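Local coordinates for protein N5-carboxyaminoimidazole ribonucleotide synthetase (Bacillus anthracis, PDB 3QFF) that probably catalyses the ATP-dependent carboxylation of aminoimidazole ribonucleotide with bicarbonate, a step of purine biosynthesis, as an ATP-grasp enzyme of two subunits, at residues L25-M29 with F295-I299; S204-K210 with N304-T310. All blocks are in the same frame, centred on the assembly; numbering follows the deposited sequence.

Contact 1: residues L25-M29 with F295-I299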
# COMPACT_ATOMS: atom_id res chain seq x y z
N LEU A 25 7.23 -9.55 7.88
CA LEU A 25 6.77 -8.41 8.68
C LEU A 25 7.68 -7.22 8.45
O LEU A 25 7.20 -6.10 8.33
CB LEU A 25 6.73 -8.77 10.17
CG LEU A 25 5.85 -9.98 10.53
CD1 LEU A 25 5.90 -10.21 12.03
CD2 LEU A 25 4.38 -9.78 10.06
N GLY A 26 8.98 -7.48 8.37
CA GLY A 26 9.95 -6.49 7.93
C GLY A 26 9.66 -5.95 6.53
O GLY A 26 9.69 -4.74 6.33
N ARG A 27 9.40 -6.82 5.57
CA ARG A 27 9.12 -6.38 4.20
C ARG A 27 7.90 -5.45 4.15
O ARG A 27 7.93 -4.40 3.51
CB ARG A 27 8.89 -7.59 3.29
CG ARG A 27 8.46 -7.26 1.85
CD ARG A 27 8.07 -8.56 1.17
NE ARG A 27 7.69 -8.43 -0.24
CZ ARG A 27 8.52 -8.55 -1.28
NH1 ARG A 27 9.82 -8.75 -1.08
NH2 ARG A 27 8.05 -8.45 -2.52
N MET A 28 6.83 -5.84 4.84
CA MET A 28 5.62 -5.03 4.84
C MET A 28 5.75 -3.70 5.59
O MET A 28 5.18 -2.69 5.16
CB MET A 28 4.43 -5.86 5.32
CG MET A 28 3.97 -6.84 4.24
SD MET A 28 2.62 -7.91 4.74
CE MET A 28 3.41 -9.08 5.86
N MET A 29 6.52 -3.68 6.68
CA MET A 29 6.85 -2.40 7.36
C MET A 29 7.60 -1.51 6.35
O MET A 29 7.36 -0.30 6.25
CB MET A 29 7.80 -2.64 8.55
CG MET A 29 7.20 -3.17 9.85
SD MET A 29 8.55 -3.39 11.08
CE MET A 29 7.72 -4.24 12.42
N PHE A 295 0.92 -1.81 9.40
CA PHE A 295 2.28 -1.45 9.01
C PHE A 295 2.50 0.06 8.88
O PHE A 295 3.49 0.59 9.42
CB PHE A 295 2.70 -2.21 7.72
CG PHE A 295 2.63 -3.70 7.88
CD1 PHE A 295 1.57 -4.44 7.36
CD2 PHE A 295 3.62 -4.35 8.62
CE1 PHE A 295 1.52 -5.83 7.57
CE2 PHE A 295 3.58 -5.72 8.84
CZ PHE A 295 2.52 -6.47 8.31
N GLY A 296 1.60 0.73 8.16
CA GLY A 296 1.62 2.20 8.13
C GLY A 296 1.50 2.79 9.53
O GLY A 296 2.14 3.81 9.84
N GLN A 297 0.68 2.16 10.37
CA GLN A 297 0.52 2.60 11.77
C GLN A 297 1.79 2.44 12.58
O GLN A 297 2.17 3.34 13.33
CB GLN A 297 -0.64 1.87 12.48
CG GLN A 297 -2.02 2.26 11.99
CD GLN A 297 -2.42 3.69 12.39
OE1 GLN A 297 -1.71 4.66 12.11
NE2 GLN A 297 -3.58 3.82 13.03
N HIS A 298 2.45 1.30 12.43
CA HIS A 298 3.67 1.00 13.18
C HIS A 298 4.77 2.02 12.86
O HIS A 298 5.46 2.53 13.76
CB HIS A 298 4.16 -0.43 12.91
CG HIS A 298 5.38 -0.81 13.70
ND1 HIS A 298 5.32 -1.23 15.01
CD2 HIS A 298 6.69 -0.82 13.36
CE1 HIS A 298 6.54 -1.49 15.44
NE2 HIS A 298 7.39 -1.23 14.47
N ILE A 299 4.94 2.31 11.56
CA ILE A 299 5.91 3.32 11.14
C ILE A 299 5.61 4.70 11.76
O ILE A 299 6.51 5.34 12.34
CB ILE A 299 6.03 3.42 9.59
CG1 ILE A 299 6.57 2.10 8.99
CG2 ILE A 299 6.94 4.59 9.18
CD1 ILE A 299 7.88 1.58 9.63

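Contact 2: residues S204-K210 with N304-T310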
# COMPACT_ATOMS: atom_id res chain seq x y z
N SER A 204 1.66 5.69 19.90
CA SER A 204 2.82 6.42 19.41
C SER A 204 3.77 6.84 20.54
O SER A 204 3.41 6.78 21.72
CB SER A 204 2.39 7.65 18.58
OG SER A 204 2.06 8.75 19.42
N VAL A 205 4.96 7.29 20.15
CA VAL A 205 5.97 7.80 21.07
C VAL A 205 5.35 8.86 22.00
O VAL A 205 5.60 8.85 23.22
CB VAL A 205 7.18 8.40 20.28
CG1 VAL A 205 8.12 9.18 21.21
CG2 VAL A 205 7.95 7.32 19.59
N SER A 206 4.51 9.74 21.45
CA SER A 206 3.88 10.80 22.24
C SER A 206 2.62 10.36 23.02
O SER A 206 2.02 11.18 23.71
CB SER A 206 3.57 12.02 21.36
OG SER A 206 2.58 11.71 20.39
N GLY A 207 2.23 9.10 22.89
CA GLY A 207 1.07 8.57 23.61
C GLY A 207 -0.28 8.60 22.90
O GLY A 207 -1.28 8.23 23.51
N GLU A 208 -0.34 9.01 21.64
CA GLU A 208 -1.57 8.85 20.85
C GLU A 208 -1.87 7.35 20.66
O GLU A 208 -0.95 6.58 20.39
CB GLU A 208 -1.47 9.53 19.49
CG GLU A 208 -2.80 9.61 18.76
CD GLU A 208 -2.68 10.14 17.36
OE1 GLU A 208 -3.73 10.33 16.72
OE2 GLU A 208 -1.54 10.36 16.88
N THR A 209 -3.13 6.95 20.82
CA THR A 209 -3.51 5.54 20.72
C THR A 209 -4.56 5.34 19.64
O THR A 209 -5.43 6.19 19.44
CB THR A 209 -4.00 4.97 22.10
OG1 THR A 209 -2.94 5.10 23.06
CG2 THR A 209 -4.35 3.50 22.01
N LYS A 210 -4.47 4.21 18.93
CA LYS A 210 -5.52 3.80 18.00
C LYS A 210 -5.70 2.31 18.18
O LYS A 210 -4.73 1.60 18.44
CB LYS A 210 -5.17 4.10 16.54
CG LYS A 210 -5.08 5.58 16.15
CD LYS A 210 -6.44 6.26 16.03
CE LYS A 210 -6.19 7.75 15.88
NZ LYS A 210 -7.43 8.54 15.94
N ASN A 304 6.81 8.90 15.53
CA ASN A 304 6.03 9.93 16.21
C ASN A 304 5.32 10.88 15.24
O ASN A 304 5.31 12.10 15.42
CB ASN A 304 6.89 10.69 17.25
CG ASN A 304 6.05 11.39 18.32
OD1 ASN A 304 4.91 11.02 18.58
ND2 ASN A 304 6.64 12.42 18.95
N LEU A 305 4.76 10.32 14.18
CA LEU A 305 3.85 11.07 13.30
C LEU A 305 2.43 10.88 13.82
O LEU A 305 2.16 9.95 14.60
CB LEU A 305 3.96 10.56 11.86
CG LEU A 305 5.37 10.40 11.29
CD1 LEU A 305 5.28 9.76 9.92
CD2 LEU A 305 6.11 11.75 11.21
N PRO A 306 1.50 11.75 13.40
CA PRO A 306 0.11 11.50 13.80
C PRO A 306 -0.35 10.12 13.30
O PRO A 306 0.02 9.70 12.19
CB PRO A 306 -0.66 12.59 13.06
CG PRO A 306 0.35 13.69 12.89
CD PRO A 306 1.60 12.94 12.52
N LEU A 307 -1.13 9.41 14.12
CA LEU A 307 -1.61 8.10 13.73
C LEU A 307 -2.73 8.24 12.71
O LEU A 307 -3.46 9.22 12.73
CB LEU A 307 -2.05 7.29 14.95
CG LEU A 307 -0.96 7.01 16.01
CD1 LEU A 307 -1.53 6.17 17.17
CD2 LEU A 307 0.30 6.33 15.40
N GLY A 308 -2.86 7.28 11.80
CA GLY A 308 -3.98 7.28 10.87
C GLY A 308 -5.23 6.65 11.47
O GLY A 308 -5.18 6.08 12.55
N GLU A 309 -6.34 6.75 10.76
CA GLU A 309 -7.59 6.14 11.24
C GLU A 309 -7.61 4.62 11.07
O GLU A 309 -6.92 4.08 10.20
CB GLU A 309 -8.82 6.82 10.59
CG GLU A 309 -8.86 8.35 10.81
CD GLU A 309 -8.67 8.76 12.28
OE1 GLU A 309 -9.26 8.11 13.17
OE2 GLU A 309 -7.94 9.74 12.56
N THR A 310 -8.39 3.93 11.90
CA THR A 310 -8.43 2.47 11.87
C THR A 310 -9.78 1.89 11.46
O THR A 310 -10.04 0.69 11.65
CB THR A 310 -8.08 1.87 13.22
OG1 THR A 310 -9.02 2.36 14.18
CG2 THR A 310 -6.67 2.26 13.63
O HOH W 1 1.12 10.21 17.17
O HOH W 2 -3.99 11.27 14.44

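Contact 1: residues L25-M29 with F295-I299
Leu25 meets the Phe295 ring in two ways: its CD2 lies 4.2 Å from Phe295 CZ, and its carbonyl O, which also accepts the helical bond from Met29 N, sits obliquely beside Phe295 CE2. The next turn of the helix is tied to its surroundings by Gly26 N, bonded to Glu82, and by Arg27 NH2, bonded to the backbone O of Lys34 of the second subunit. Met28 CB sits over the centre of one face of the Phe295 ring, a CH-pi contact 3.4 Å from the centroid and 5° off the ring normal. The methionine then bends at chi3 (-74°) and brings CE back to the ring, 3.7 Å from Phe295 CZ, while SD makes an oblique Met-aromatic contact. Met29 flanks the same phenyl with CG, in the plane of the ring at its edge, 4.0 Å from Phe295 CD2. Beyond CG its chain runs extended, and this reach carries CE over one face of the His298 imidazole, 4.0 Å from its centroid. That imidazole is fixed at both nitrogens, ND1 by Thr257 and NE2 by Thr80, so the methyl rests on a ring of set orientation. Ile299 completes the packing with CG1 against the carbonyl O of Met29, at 3.7 Å. No hydrogen bond joins 25-29 to 295-299, whose axes approach to 9.9 Å and cross at -76°; the arrangement is a steeply crossed, buried helix pair, in which the helix after the first strand of the Rossmann-like preATP-grasp domain packs on helix 294-303.

Contact 2: residues S204-K210 with N304-T310
A type I beta turn, Ser204 to Gly207, links two antiparallel strands of the large sheet and packs against the segment that leaves helix 294-303. That helix closes with a Schellman motif whose C-prime residue, Asn304, has positive phi and turns its amide toward the beta turn. Asn304 OD1 receives a weak bond from Ser206 N and lies 3.0 Å from Ser206 OG, while Val205 CB packs on Asn304 CG. Asn304 ND2 is engaged on the N-terminal segment, by Met7 O. Further along, Glu208 stretches out with CG anti to the backbone N (chi1 -169°) and runs alongside Leu307, the two side chains pointing opposite ways. Its OE2 accepts the Leu307 N-H at 2.9 Å, nearly straight at 168° but from above the carboxylate plane. One water gives protons to Glu208 OE2 and Leu305 O and accepts from Ser204 OG; a second, 2.7 Å from Leu307 O, also reaches Glu208 OE1. On the same side of the carboxylate as this N-H, Leu307 CD1 presses on the Glu208 backbone, its CD2 meets Ser204 CB, and its CB lies 3.7 Å from Lys210 CG. The lysine bends at chi2 (-74°), passes over Gly308 O and ends in a weak salt bridge, NZ to Glu309 OE1 at 3.3 Å; Lys210 CB touches Thr310 CG2 at 3.8 Å. One carboxylate thus serves a peptide N-H directly and peptide carbonyls through water, so backbone groups of a segment without regular structure are satisfied by a side chain and solvent, and the negative charge of Glu208 is probably stabilised by these donors.

Overall arrangement
Helix 294-303 ties the two contacts together, as contact 1 uses its beginning and contact 2 the chain that leaves its end. Their centres are 14 Å apart, on the same side of the chain's centre, and they touch where Gln297 NE2 probably bonds to Gly308 O, at 2.8 Å. In sequence the segments alternate: 25-29, 204-210, 295-299, 304-310. Contact 1 joins this helix to the preATP-grasp domain, whereas contact 2 joins its exit to the turn before strand 209-220 of the eight-stranded antiparallel sheet. Parts distant in sequence are thereby held to one short helix, and both contacts also reach the second subunit.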